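Local coordinates for protein mandelate racemase / muconate lactonizing enzyme (Burkholderia pseudomallei, PDB 2POD) that is of unknown specific function but belongs to the enolase superfamily, binds a sodium ion and may act as a lyase, at residues 60-63 with 64-68; 153-156 with 157-161; 203-206 with 207-211; 301-304 with 305-308. All blocks are in the same frame, centred on the assembly; numbering follows the deposited sequence.

Contact 1. Residues 60-63 with 64-68; sequences PLQI and DRHAK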
ATOM      1  N   PRO B  60     -36.701 -28.051   5.582  1.00 48.02           N
ATOM      2  CA  PRO B  60     -35.550 -27.845   6.480  1.00 45.42           C
ATOM      3  C   PRO B  60     -34.187 -28.229   5.884  1.00 48.11           C
ATOM      4  O   PRO B  60     -33.140 -27.847   6.422  1.00 45.74           O
ATOM      5  CB  PRO B  60     -35.864 -28.776   7.655  1.00 43.18           C
ATOM      6  CG  PRO B  60     -36.687 -29.848   7.061  1.00 39.26           C
ATOM      7  CD  PRO B  60     -37.565 -29.143   6.070  1.00 47.40           C
ATOM      8  N   LEU B  61     -34.205 -28.988   4.790  1.00 48.79           N
ATOM      9  CA  LEU B  61     -32.980 -29.469   4.160  1.00 47.63           C
ATOM     10  C   LEU B  61     -32.334 -28.378   3.302  1.00 44.40           C
ATOM     11  O   LEU B  61     -31.180 -28.496   2.897  1.00 45.60           O
ATOM     12  CB  LEU B  61     -33.262 -30.722   3.328  1.00 46.29           C
ATOM     13  CG  LEU B  61     -33.032 -32.112   3.938  1.00 40.88           C
ATOM     14  CD1 LEU B  61     -33.847 -32.348   5.201  1.00 42.65           C
ATOM     15  CD2 LEU B  61     -33.354 -33.181   2.900  1.00 38.31           C
ATOM     16  N   GLN B  62     -33.078 -27.310   3.047  1.00 42.08           N
ATOM     17  CA  GLN B  62     -32.555 -26.171   2.313  1.00 43.36           C
ATOM     18  C   GLN B  62     -31.737 -25.224   3.200  1.00 41.66           C
ATOM     19  O   GLN B  62     -32.064 -24.052   3.356  1.00 45.06           O
ATOM     20  CB  GLN B  62     -33.683 -25.456   1.574  1.00 44.03           C
ATOM     21  CG  GLN B  62     -34.348 -26.346   0.538  1.00 45.10           C
ATOM     22  CD  GLN B  62     -35.558 -25.721  -0.114  1.00 43.71           C
ATOM     23  OE1 GLN B  62     -35.877 -24.557   0.118  1.00 48.04           O
ATOM     24  NE2 GLN B  62     -36.241 -26.500  -0.948  1.00 47.77           N
ATOM     25  N   ILE B  63     -30.644 -25.753   3.742  1.00 43.41           N
ATOM     26  CA  ILE B  63     -29.930 -25.155   4.865  1.00 43.26           C
ATOM     27  C   ILE B  63     -29.194 -23.876   4.444  1.00 45.56           C
ATOM     28  O   ILE B  63     -29.332 -22.834   5.095  1.00 47.55           O
ATOM     29  CB  ILE B  63     -28.961 -26.179   5.518  1.00 40.95           C
ATOM     30  CG1 ILE B  63     -29.753 -27.337   6.140  1.00 41.50           C
ATOM     31  CG2 ILE B  63     -28.106 -25.513   6.573  1.00 35.30           C
ATOM     32  CD1 ILE B  63     -28.905 -28.393   6.851  1.00 36.26           C
ATOM     33  N   ASP B  64     -28.444 -23.957   3.343  1.00 42.49           N
ATOM     34  CA  ASP B  64     -27.838 -22.786   2.709  1.00 42.30           C
ATOM     35  C   ASP B  64     -28.840 -21.702   2.313  1.00 41.03           C
ATOM     36  O   ASP B  64     -28.560 -20.508   2.481  1.00 39.71           O
ATOM     37  CB  ASP B  64     -27.001 -23.195   1.489  1.00 44.10           C
ATOM     38  CG  ASP B  64     -25.612 -23.708   1.864  1.00 42.33           C
ATOM     39  OD1 ASP B  64     -25.112 -23.412   2.976  1.00 49.37           O
ATOM     40  OD2 ASP B  64     -25.013 -24.414   1.033  1.00 40.75           O
ATOM     41  N   ARG B  65     -29.999 -22.116   1.797  1.00 41.34           N
ATOM     42  CA  ARG B  65     -31.041 -21.174   1.372  1.00 41.12           C
ATOM     43  C   ARG B  65     -31.611 -20.401   2.557  1.00 42.64           C
ATOM     44  O   ARG B  65     -31.814 -19.188   2.468  1.00 42.52           O
ATOM     45  CB  ARG B  65     -32.160 -21.884   0.605  1.00 41.45           C
ATOM     46  CG  ARG B  65     -33.222 -20.951   0.033  1.00 37.65           C
ATOM     47  CD  ARG B  65     -34.264 -21.714  -0.773  1.00 51.35           C
ATOM     48  NE  ARG B  65     -35.587 -21.669  -0.149  1.00 61.99           N
ATOM     49  CZ  ARG B  65     -36.515 -20.752  -0.415  1.00 59.68           C
ATOM     50  NH1 ARG B  65     -36.283 -19.790  -1.296  1.00 68.32           N
ATOM     51  NH2 ARG B  65     -37.679 -20.793   0.208  1.00 61.44           N
ATOM     52  N   HIS B  66     -31.843 -21.101   3.666  1.00 42.00           N
ATOM     53  CA  HIS B  66     -32.478 -20.488   4.837  1.00 46.29           C
ATOM     54  C   HIS B  66     -31.561 -19.554   5.593  1.00 44.91           C
ATOM     55  O   HIS B  66     -31.996 -18.483   6.001  1.00 46.11           O
ATOM     56  CB  HIS B  66     -33.088 -21.535   5.774  1.00 45.84           C
ATOM     57  CG  HIS B  66     -34.193 -22.314   5.145  1.00 45.42           C
ATOM     58  ND1 HIS B  66     -35.128 -21.728   4.318  1.00 43.76           N
ATOM     59  CD2 HIS B  66     -34.501 -23.630   5.194  1.00 36.05           C
ATOM     60  CE1 HIS B  66     -35.963 -22.653   3.882  1.00 44.76           C
ATOM     61  NE2 HIS B  66     -35.606 -23.815   4.400  1.00 42.69           N
ATOM     62  N   ALA B  67     -30.298 -19.961   5.755  1.00 45.81           N
ATOM     63  CA  ALA B  67     -29.239 -19.107   6.306  1.00 44.18           C
ATOM     64  C   ALA B  67     -29.143 -17.759   5.600  1.00 41.08           C
ATOM     65  O   ALA B  67     -29.022 -16.729   6.252  1.00 42.01           O
ATOM     66  CB  ALA B  67     -27.889 -19.823   6.268  1.00 45.21           C
ATOM     67  N   LYS B  68     -29.226 -17.777   4.274  1.00 39.32           N
ATOM     68  CA  LYS B  68     -29.276 -16.558   3.480  1.00 40.97           C
ATOM     69  C   LYS B  68     -30.586 -15.780   3.660  1.00 42.23           C
ATOM     70  O   LYS B  68     -30.569 -14.556   3.783  1.00 50.01           O
ATOM     71  CB  LYS B  68     -28.987 -16.873   2.003  1.00 35.95           C
ATOM     72  CG  LYS B  68     -29.128 -15.693   1.035  1.00 41.61           C
ATOM     73  CD  LYS B  68     -28.062 -14.629   1.240  1.00 51.38           C
ATOM     74  CE  LYS B  68     -28.226 -13.468   0.258  1.00 57.09           C
ATOM     75  NZ  LYS B  68     -27.849 -13.837  -1.138  1.00 61.46           N
TER

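Contact 2. Residues 153-156 with 157-161; sequences LNAF and LHRAD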
ATOM      1  N   LEU B 153     -11.368 -22.047  38.099  1.00 67.36           N
ATOM      2  CA  LEU B 153     -11.125 -20.604  38.154  1.00 70.11           C
ATOM      3  C   LEU B 153     -10.292 -20.204  39.367  1.00 71.23           C
ATOM      4  O   LEU B 153      -9.281 -19.513  39.225  1.00 74.01           O
ATOM      5  CB  LEU B 153     -12.440 -19.818  38.124  1.00 70.48           C
ATOM      6  CG  LEU B 153     -12.348 -18.300  38.329  1.00 78.46           C
ATOM      7  CD1 LEU B 153     -12.006 -17.570  37.033  1.00 82.77           C
ATOM      8  CD2 LEU B 153     -13.627 -17.751  38.948  1.00 88.74           C
ATOM      9  N   ASN B 154     -10.718 -20.644  40.550  1.00 70.76           N
ATOM     10  CA  ASN B 154      -9.984 -20.374  41.783  1.00 70.82           C
ATOM     11  C   ASN B 154      -8.640 -21.079  41.822  1.00 67.26           C
ATOM     12  O   ASN B 154      -7.671 -20.541  42.359  1.00 68.36           O
ATOM     13  CB  ASN B 154     -10.818 -20.745  43.014  1.00 73.44           C
ATOM     14  CG  ASN B 154     -11.790 -19.647  43.414  1.00 80.30           C
ATOM     15  OD1 ASN B 154     -11.384 -18.532  43.760  1.00 83.58           O
ATOM     16  ND2 ASN B 154     -13.083 -19.959  43.369  1.00 85.79           N
ATOM     17  N   ALA B 155      -8.592 -22.276  41.239  1.00 66.13           N
ATOM     18  CA  ALA B 155      -7.346 -23.010  41.060  1.00 65.63           C
ATOM     19  C   ALA B 155      -6.277 -22.224  40.285  1.00 66.39           C
ATOM     20  O   ALA B 155      -5.157 -22.098  40.773  1.00 68.78           O
ATOM     21  CB  ALA B 155      -7.596 -24.377  40.436  1.00 64.01           C
ATOM     22  N   PHE B 156      -6.613 -21.670  39.115  1.00 59.89           N
ATOM     23  CA  PHE B 156      -5.626 -20.869  38.370  1.00 59.54           C
ATOM     24  C   PHE B 156      -5.216 -19.540  39.005  1.00 61.74           C
ATOM     25  O   PHE B 156      -4.089 -19.074  38.807  1.00 60.11           O
ATOM     26  CB  PHE B 156      -5.894 -20.782  36.848  1.00 57.36           C
ATOM     27  CG  PHE B 156      -6.795 -19.638  36.403  1.00 44.16           C
ATOM     28  CD1 PHE B 156      -8.062 -19.908  35.894  1.00 37.95           C
ATOM     29  CD2 PHE B 156      -6.350 -18.316  36.401  1.00 42.95           C
ATOM     30  CE1 PHE B 156      -8.892 -18.882  35.443  1.00 42.47           C
ATOM     31  CE2 PHE B 156      -7.176 -17.276  35.962  1.00 52.44           C
ATOM     32  CZ  PHE B 156      -8.449 -17.561  35.478  1.00 45.92           C
ATOM     33  N   LEU B 157      -6.129 -18.950  39.771  1.00 63.38           N
ATOM     34  CA  LEU B 157      -5.860 -17.698  40.469  1.00 67.21           C
ATOM     35  C   LEU B 157      -4.816 -17.844  41.572  1.00 68.71           C
ATOM     36  O   LEU B 157      -4.037 -16.924  41.814  1.00 69.03           O
ATOM     37  CB  LEU B 157      -7.153 -17.093  41.022  1.00 67.13           C
ATOM     38  CG  LEU B 157      -8.047 -16.411  39.980  1.00 70.80           C
ATOM     39  CD1 LEU B 157      -9.485 -16.294  40.473  1.00 70.29           C
ATOM     40  CD2 LEU B 157      -7.490 -15.049  39.574  1.00 74.99           C
ATOM     41  N   HIS B 158      -4.797 -19.006  42.223  1.00 71.52           N
ATOM     42  CA  HIS B 158      -4.109 -19.154  43.503  1.00 74.22           C
ATOM     43  C   HIS B 158      -3.107 -20.306  43.533  1.00 75.06           C
ATOM     44  O   HIS B 158      -1.967 -20.127  43.967  1.00 76.35           O
ATOM     45  CB  HIS B 158      -5.122 -19.263  44.649  1.00 73.72           C
ATOM     46  CG  HIS B 158      -6.135 -18.160  44.659  1.00 72.99           C
ATOM     47  ND1 HIS B 158      -5.791 -16.836  44.831  1.00 76.26           N
ATOM     48  CD2 HIS B 158      -7.478 -18.182  44.495  1.00 69.09           C
ATOM     49  CE1 HIS B 158      -6.880 -16.091  44.783  1.00 77.72           C
ATOM     50  NE2 HIS B 158      -7.918 -16.882  44.579  1.00 78.25           N
ATOM     51  N   ARG B 159      -3.626 -21.559  43.060  1.00 72.05           N
ATOM     52  CA  ARG B 159      -2.884 -22.828  43.121  1.00 71.54           C
ATOM     53  C   ARG B 159      -2.662 -23.375  41.706  1.00 70.88           C
ATOM     54  O   ARG B 159      -3.079 -24.491  41.382  1.00 71.32           O
ATOM     55  CB  ARG B 159      -3.630 -23.872  43.983  1.00 70.71           C
ATOM     56  CG  ARG B 159      -4.513 -23.284  45.105  1.00 69.78           C
ATOM     57  CD  ARG B 159      -5.391 -24.344  45.785  1.00 62.89           C
ATOM     58  NE  ARG B 159      -6.642 -24.658  45.067  1.00 64.64           N
ATOM     59  CZ  ARG B 159      -7.703 -23.843  44.960  1.00 71.35           C
ATOM     60  NH1 ARG B 159      -7.694 -22.621  45.497  1.00 60.19           N
ATOM     61  NH2 ARG B 159      -8.787 -24.247  44.293  1.00 66.57           N
ATOM     62  N   ALA B 160      -1.953 -22.537  40.787  1.00 76.46           N
ATOM     63  CA  ALA B 160      -1.967 -22.850  39.359  1.00 75.69           C
ATOM     64  C   ALA B 160      -1.039 -24.014  39.000  1.00 73.50           C
ATOM     65  O   ALA B 160      -1.275 -24.726  38.019  1.00 70.91           O
ATOM     66  CB  ALA B 160      -1.618 -21.610  38.546  1.00 76.18           C
ATOM     67  N   ASP B 161       0.007 -24.194  39.805  1.00 73.96           N
ATOM     68  CA  ASP B 161       0.861 -25.385  39.749  1.00 75.15           C
ATOM     69  C   ASP B 161       0.093 -26.697  39.945  1.00 75.53           C
ATOM     70  O   ASP B 161       0.323 -27.669  39.217  1.00 77.67           O
ATOM     71  CB  ASP B 161       2.040 -25.288  40.741  1.00 74.09           C
ATOM     72  CG  ASP B 161       1.695 -24.529  42.024  1.00 78.09           C
ATOM     73  OD1 ASP B 161       0.519 -24.525  42.450  1.00 81.40           O
ATOM     74  OD2 ASP B 161       2.621 -23.937  42.620  1.00 84.89           O
TER

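Contact 3. Residues 203-206 with 207-211; sequences PFEK and IRRAV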
ATOM      1  N   PRO B 203       0.465 -16.628  38.033  1.00 63.01           N
ATOM      2  CA  PRO B 203      -0.065 -17.854  37.413  1.00 61.49           C
ATOM      3  C   PRO B 203       0.756 -18.521  36.301  1.00 62.39           C
ATOM      4  O   PRO B 203       0.638 -19.729  36.129  1.00 60.95           O
ATOM      5  CB  PRO B 203      -1.426 -17.410  36.876  1.00 60.61           C
ATOM      6  CG  PRO B 203      -1.847 -16.353  37.814  1.00 60.23           C
ATOM      7  CD  PRO B 203      -0.586 -15.589  38.102  1.00 62.53           C
ATOM      8  N   PHE B 204       1.569 -17.764  35.563  1.00 60.34           N
ATOM      9  CA  PHE B 204       2.387 -18.348  34.499  1.00 57.33           C
ATOM     10  C   PHE B 204       3.674 -18.985  35.009  1.00 59.20           C
ATOM     11  O   PHE B 204       4.119 -19.997  34.467  1.00 58.43           O
ATOM     12  CB  PHE B 204       2.674 -17.334  33.379  1.00 56.13           C
ATOM     13  CG  PHE B 204       1.445 -16.882  32.653  1.00 50.97           C
ATOM     14  CD1 PHE B 204       0.894 -17.662  31.641  1.00 48.26           C
ATOM     15  CD2 PHE B 204       0.821 -15.687  32.997  1.00 39.74           C
ATOM     16  CE1 PHE B 204      -0.256 -17.257  30.977  1.00 51.65           C
ATOM     17  CE2 PHE B 204      -0.334 -15.274  32.348  1.00 55.03           C
ATOM     18  CZ  PHE B 204      -0.875 -16.058  31.334  1.00 51.78           C
ATOM     19  N   GLU B 205       4.265 -18.388  36.041  1.00 63.64           N
ATOM     20  CA  GLU B 205       5.514 -18.896  36.620  1.00 70.57           C
ATOM     21  C   GLU B 205       5.307 -20.184  37.412  1.00 70.95           C
ATOM     22  O   GLU B 205       6.147 -21.085  37.356  1.00 72.23           O
ATOM     23  CB  GLU B 205       6.191 -17.834  37.492  1.00 72.34           C
ATOM     24  CG  GLU B 205       7.645 -18.152  37.841  1.00 83.33           C
ATOM     25  CD  GLU B 205       8.546 -16.929  37.831  1.00 95.82           C
ATOM     26  OE1 GLU B 205       9.785 -17.109  37.809  1.00 97.27           O
ATOM     27  OE2 GLU B 205       8.024 -15.792  37.846  1.00 99.43           O
ATOM     28  N   LYS B 206       4.188 -20.259  38.135  1.00 70.57           N
ATOM     29  CA  LYS B 206       3.801 -21.447  38.899  1.00 71.13           C
ATOM     30  C   LYS B 206       3.733 -22.705  38.039  1.00 72.21           C
ATOM     31  O   LYS B 206       4.307 -23.734  38.398  1.00 73.77           O
ATOM     32  CB  LYS B 206       2.468 -21.220  39.618  1.00 70.63           C
ATOM     33  CG  LYS B 206       2.618 -20.620  41.010  1.00 76.22           C
ATOM     34  CD  LYS B 206       1.273 -20.239  41.616  1.00 79.41           C
ATOM     35  CE  LYS B 206       1.356 -20.136  43.138  1.00 81.25           C
ATOM     36  NZ  LYS B 206       1.988 -18.868  43.605  1.00 74.68           N
ATOM     37  N   ILE B 207       3.053 -22.611  36.897  1.00 71.81           N
ATOM     38  CA  ILE B 207       2.930 -23.753  35.991  1.00 71.00           C
ATOM     39  C   ILE B 207       4.193 -24.021  35.161  1.00 69.84           C
ATOM     40  O   ILE B 207       4.422 -25.150  34.722  1.00 69.34           O
ATOM     41  CB  ILE B 207       1.608 -23.743  35.143  1.00 71.53           C
ATOM     42  CG1 ILE B 207       1.833 -23.318  33.695  1.00 67.00           C
ATOM     43  CG2 ILE B 207       0.532 -22.908  35.779  1.00 69.18           C
ATOM     44  CD1 ILE B 207       1.604 -24.446  32.740  1.00 66.28           C
ATOM     45  N   ARG B 208       5.010 -22.986  34.970  1.00 68.75           N
ATOM     46  CA  ARG B 208       6.340 -23.136  34.383  1.00 72.24           C
ATOM     47  C   ARG B 208       7.239 -24.026  35.249  1.00 72.92           C
ATOM     48  O   ARG B 208       7.966 -24.873  34.730  1.00 74.31           O
ATOM     49  CB  ARG B 208       6.988 -21.765  34.162  1.00 71.11           C
ATOM     50  CG  ARG B 208       7.698 -21.602  32.819  1.00 77.68           C
ATOM     51  CD  ARG B 208       9.199 -21.367  32.974  1.00 79.78           C
ATOM     52  NE  ARG B 208       9.509 -20.173  33.767  1.00 82.70           N
ATOM     53  CZ  ARG B 208       9.737 -18.959  33.265  1.00 80.76           C
ATOM     54  NH1 ARG B 208       9.692 -18.745  31.956  1.00 74.04           N
ATOM     55  NH2 ARG B 208      10.012 -17.951  34.082  1.00 75.47           N
ATOM     56  N   ARG B 209       7.168 -23.841  36.565  1.00 73.96           N
ATOM     57  CA  ARG B 209       7.900 -24.683  37.509  1.00 73.49           C
ATOM     58  C   ARG B 209       7.323 -26.094  37.641  1.00 71.56           C
ATOM     59  O   ARG B 209       8.078 -27.061  37.758  1.00 69.63           O
ATOM     60  CB  ARG B 209       7.990 -24.011  38.880  1.00 75.16           C
ATOM     61  CG  ARG B 209       9.324 -23.346  39.157  1.00 78.93           C
ATOM     62  CD  ARG B 209       9.318 -21.885  38.734  1.00 89.64           C
ATOM     63  NE  ARG B 209      10.559 -21.203  39.100  1.00 98.10           N
ATOM     64  CZ  ARG B 209      10.768 -20.577  40.257  1.00 98.58           C
ATOM     65  NH1 ARG B 209      11.933 -19.988  40.487  1.00 93.20           N
ATOM     66  NH2 ARG B 209       9.817 -20.534  41.184  1.00 99.85           N
ATOM     67  N   ALA B 210       5.992 -26.205  37.614  1.00 70.32           N
ATOM     68  CA  ALA B 210       5.307 -27.490  37.802  1.00 70.04           C
ATOM     69  C   ALA B 210       5.454 -28.445  36.616  1.00 71.87           C
ATOM     70  O   ALA B 210       6.042 -29.521  36.752  1.00 75.23           O
ATOM     71  CB  ALA B 210       3.843 -27.278  38.139  1.00 66.13           C
ATOM     72  N   VAL B 211       4.930 -28.050  35.457  1.00 70.25           N
ATOM     73  CA  VAL B 211       4.884 -28.938  34.292  1.00 69.81           C
ATOM     74  C   VAL B 211       5.835 -28.540  33.156  1.00 70.17           C
ATOM     75  O   VAL B 211       6.298 -29.404  32.406  1.00 71.32           O
ATOM     76  CB  VAL B 211       3.439 -29.154  33.758  1.00 70.14           C
ATOM     77  CG1 VAL B 211       2.643 -30.045  34.696  1.00 71.11           C
ATOM     78  CG2 VAL B 211       2.727 -27.845  33.576  1.00 67.94           C
TER

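Contact 4. Residues 301-304 with 305-308; sequences GLSE and ARKI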
ATOM      1  N   GLY B 301     -23.974 -20.107  12.622  1.00 42.64           N
ATOM      2  CA  GLY B 301     -24.398 -21.499  12.592  1.00 45.67           C
ATOM      3  C   GLY B 301     -23.294 -22.365  12.040  1.00 49.18           C
ATOM      4  O   GLY B 301     -22.198 -21.872  11.763  1.00 52.16           O
ATOM      5  N   LEU B 302     -23.578 -23.655  11.875  1.00 48.02           N
ATOM      6  CA  LEU B 302     -22.637 -24.562  11.219  1.00 47.27           C
ATOM      7  C   LEU B 302     -22.439 -24.177   9.756  1.00 44.05           C
ATOM      8  O   LEU B 302     -21.336 -24.295   9.242  1.00 47.97           O
ATOM      9  CB  LEU B 302     -23.083 -26.022  11.343  1.00 43.23           C
ATOM     10  CG  LEU B 302     -22.778 -26.729  12.667  1.00 51.56           C
ATOM     11  CD1 LEU B 302     -23.692 -27.939  12.873  1.00 53.05           C
ATOM     12  CD2 LEU B 302     -21.314 -27.138  12.759  1.00 44.72           C
ATOM     13  N   SER B 303     -23.512 -23.702   9.119  1.00 40.76           N
ATOM     14  CA  SER B 303     -23.482 -23.103   7.787  1.00 41.31           C
ATOM     15  C   SER B 303     -22.355 -22.113   7.519  1.00 40.81           C
ATOM     16  O   SER B 303     -21.629 -22.268   6.551  1.00 39.46           O
ATOM     17  CB  SER B 303     -24.811 -22.428   7.479  1.00 43.75           C
ATOM     18  OG  SER B 303     -25.748 -23.378   7.037  1.00 52.24           O
ATOM     19  N   GLU B 304     -22.216 -21.099   8.368  1.00 41.78           N
ATOM     20  CA  GLU B 304     -21.122 -20.138   8.236  1.00 42.35           C
ATOM     21  C   GLU B 304     -19.793 -20.719   8.708  1.00 42.21           C
ATOM     22  O   GLU B 304     -18.777 -20.565   8.038  1.00 47.64           O
ATOM     23  CB  GLU B 304     -21.439 -18.824   8.964  1.00 39.95           C
ATOM     24  CG  GLU B 304     -22.512 -17.969   8.290  1.00 40.98           C
ATOM     25  CD  GLU B 304     -22.090 -17.407   6.924  1.00 44.65           C
ATOM     26  OE1 GLU B 304     -22.968 -17.239   6.052  1.00 50.15           O
ATOM     27  OE2 GLU B 304     -20.890 -17.124   6.720  1.00 46.84           O
ATOM     28  N   ALA B 305     -19.814 -21.409   9.842  1.00 42.72           N
ATOM     29  CA  ALA B 305     -18.608 -21.998  10.428  1.00 39.03           C
ATOM     30  C   ALA B 305     -17.921 -23.081   9.593  1.00 37.40           C
ATOM     31  O   ALA B 305     -16.698 -23.217   9.674  1.00 41.89           O
ATOM     32  CB  ALA B 305     -18.889 -22.504  11.844  1.00 36.18           C
ATOM     33  N   ARG B 306     -18.697 -23.854   8.821  1.00 37.37           N
ATOM     34  CA  ARG B 306     -18.174 -24.697   7.704  1.00 40.51           C
ATOM     35  C   ARG B 306     -17.161 -23.922   6.874  1.00 39.44           C
ATOM     36  O   ARG B 306     -16.068 -24.400   6.591  1.00 41.92           O
ATOM     37  CB  ARG B 306     -19.288 -25.004   6.697  1.00 40.03           C
ATOM     38  CG  ARG B 306     -20.053 -26.244   6.878  1.00 39.49           C
ATOM     39  CD  ARG B 306     -21.473 -25.993   6.386  1.00 29.90           C
ATOM     40  NE  ARG B 306     -21.658 -26.277   4.967  1.00 40.07           N
ATOM     41  CZ  ARG B 306     -22.642 -25.777   4.222  1.00 55.01           C
ATOM     42  NH1 ARG B 306     -23.542 -24.945   4.752  1.00 54.92           N
ATOM     43  NH2 ARG B 306     -22.726 -26.104   2.938  1.00 37.57           N
ATOM     44  N   LYS B 307     -17.587 -22.724   6.479  1.00 36.87           N
ATOM     45  CA  LYS B 307     -17.093 -22.025   5.322  1.00 36.11           C
ATOM     46  C   LYS B 307     -15.953 -21.129   5.783  1.00 35.13           C
ATOM     47  O   LYS B 307     -14.956 -20.974   5.079  1.00 37.48           O
ATOM     48  CB  LYS B 307     -18.222 -21.188   4.722  1.00 32.86           C
ATOM     49  CG  LYS B 307     -19.329 -22.008   4.100  1.00 36.27           C
ATOM     50  CD  LYS B 307     -20.511 -21.134   3.695  1.00 34.44           C
ATOM     51  CE  LYS B 307     -21.681 -21.992   3.227  1.00 37.94           C
ATOM     52  NZ  LYS B 307     -22.862 -21.162   2.848  1.00 48.39           N
ATOM     53  N   ILE B 308     -16.108 -20.573   6.985  1.00 33.98           N
ATOM     54  CA  ILE B 308     -15.039 -19.868   7.679  1.00 37.38           C
ATOM     55  C   ILE B 308     -13.806 -20.756   7.858  1.00 37.92           C
ATOM     56  O   ILE B 308     -12.690 -20.327   7.573  1.00 42.79           O
ATOM     57  CB  ILE B 308     -15.520 -19.279   9.032  1.00 33.57           C
ATOM     58  CG1 ILE B 308     -16.591 -18.208   8.802  1.00 33.61           C
ATOM     59  CG2 ILE B 308     -14.354 -18.668   9.805  1.00 37.02           C
ATOM     60  CD1 ILE B 308     -17.581 -18.024   9.976  1.00 18.34           C
TER

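Contact 1. Residues 60-63 with 64-68
Gln62 places CG anti to its carbonyl carbon (chi1 -62°) and runs extended from there, while Arg65 sets CG anti to the backbone N (chi1 -175°); the two chains therefore lie side by side and point the same way. OE1 of Gln62 reaches NE of Arg65 at 2.9 Å in a weak, bent hydrogen bond. The amide and guanidinium planes stand 81° apart, and Arg65 turns NH2 to a salt bridge with Glu58. Gln62 is the N-cap of helix 63-69, in the N-terminal capping domain of the enolase fold, and forms the centre of an inverse gamma turn that leads the chain into the helix. Its carbonyl O accepts His66 N at 3.0 Å and also lies over one face of the imidazole, 3.1 Å from CD2 of His66. That ring is tied back to the preceding loop, because His66 NE2, 3.8 Å from Gln62 CB, donates to the backbone O of Asp59. One residue further on, Ala67 N meets Ile63 O at 3.1 Å in a nearly straight bond. The side chain of Ile63 packs on Asp90, Trp94 and Phe97 of helix 81-101, whereas Leu61 O accepts Gln107 NE2 of a second subunit.

Contact 2. Residues 153-156 with 157-161
Arg159 folds back along the helix turn that ends just before it and lays its guanidinium against Ala155. The contact lies where helix 152-158 gives way to helix 160-170 of the C-terminal barrel domain, with Arg159 leaving helical geometry and serving as N-cap of the second helix. Starting at CB, 4.0 Å from Ala155 O, the Arg159 chain extends through CG and CD and then bends at chi3 (-82°), which turns the guanidinium back toward the preceding turn. There CZ lies 4.0 Å from Ala155 CA, the carbon that sits over one face of the guanidinium, offset toward its rim. NH1 comes near the backbone O of Asn154, and NH2 approaches Ala155 CB and N; NH2 also has a long, weak ion pair with Asp151. The backbone of Arg159 is held as well, its N making a short but bent, weak bond to Ala155 O, which also receives a weak bond from His158 N.

On another side of the turn, Asn154 and His158 run alongside each other with amide and ring nearly coplanar (15° apart), and OD1 of Asn154 stands at the imidazole edge, in its plane, 3.9 Å from NE2 of His158. Leu157 CB covers one face of that same ring. Phe156 turns inward to an edge-to-face contact with Trp178, and Ala160 CB rests 3.6 Å from Phe156 O. Leu153 and Leu157 point the same way, CG of Leu153 lying 4.1 Å from CD1 of Leu157.

Contact 3. Residues 203-206 with 207-211
Ile207 presses its CG2 branch against the backbone one turn earlier, 3.2 Å from Pro203 O, on the buried side of helix 202-210. With chi1 at 104°, CG2 lies anti to the carbonyl carbon and CG1 is left 4.1 Å from Phe204 O. Ile207 continues inward onto Val217 of strand 216-220 and Ala160 of helix 160-170; Phe204 meets Val217 and Val219 of the same strand, and Pro203 packs on Pro179. This is how an outer helix of the TIM-type barrel is seated on a parallel strand of its wall. Regular backbone bonds span the turn, among them Arg209 N to Glu205 O at 3.0 Å and Ala210 N to Lys206 O at 3.1 Å.

The outward side is held more loosely and by charge. Glu205 and Arg208 approach with carboxylate and guanidinium almost perpendicular (87°); OE1 of Glu205 lies at the guanidinium edge, in its plane, yet its distance of 3.8 Å from Arg208 NH2 makes a long salt bridge. Arg208 NH2 has its stronger partner in a salt bridge with Glu239, and OE2 of Glu205 has a weak hydrogen bond with Tyr240 OH. Arg209, the exposed member, runs beside Glu205 with CD 4.2 Å from Glu205 CG. Here OE1 stands well above one guanidinium face, 4.4 Å from Arg209 NE, so the attraction is one of nearby opposite charges with no N-H directed at the oxygen.

Contact 4. Residues 301-304 with 305-308
Glu304 O is gripped by two backbone donors, Ile308 N and Lys307 N, each at 2.9 Å. The Ile308 bond is nearly straight (170°) and closes an ordinary alpha-helical turn, whereas Lys307 N approaches from above the carbonyl plane, as an i+3 donor. The turn belongs to helix 301-314, the helix of a beta-alpha-beta unit between barrel strands 289-294 and 319-321. Two residues earlier, Arg306 N donates to Leu302 O at 2.7 Å.

Side chains also lean back on these carbonyls. CB, CG and CD of Arg306 pass close to Leu302 O before bends at chi2 and chi3 (148° and 89°) bring NH1 to Ser303, with OG at the guanidinium edge 3.5 Å away. Lys307 stays extended beyond CG, draws its methylenes along Ser303 O, and sets CE 3.7 Å above one face of the Arg306 guanidinium. The stronger polar partners lie outside: Arg306 NH1 and Lys307 NZ both form salt bridges with Asp64 OD1, so one carboxylate oxygen receives both cationic groups, while Ser303 OG is hydrogen-bonded to Asp90 of helix 81-101.

Glu304 bends at chi2, and its OE1 forms a salt bridge with Arg277. On the barrel side, Ala305 and Ile308 pack against Leu294 of strand 289-294, and Ile308 CD1 settles 3.4 Å from Glu304 O and 4.1 Å from Glu304 CB.

Overall arrangement
The four contacts form two touching pairs on opposite sides of the chain's centre. Contacts 1 and 4, centres 12 Å apart, join the N-terminal domain to the barrel: Asp64 OD1 takes Arg306 NH1 at 2.8 Å and Lys307 NZ at 3.2 Å, and both contacts also touch a second subunit. Contacts 2 and 3, centres 11 Å apart, pack neighbouring barrel helices together, with Ala160 O 3.4 Å from Ile207 CG2. Contact 1 lies about 45 Å from contact 2, centre to centre. The sodium ion, held by Glu220, Glu246 and Glu272, is about 11 Å from the Phe156 side chain and about 14 Å from that of Phe204.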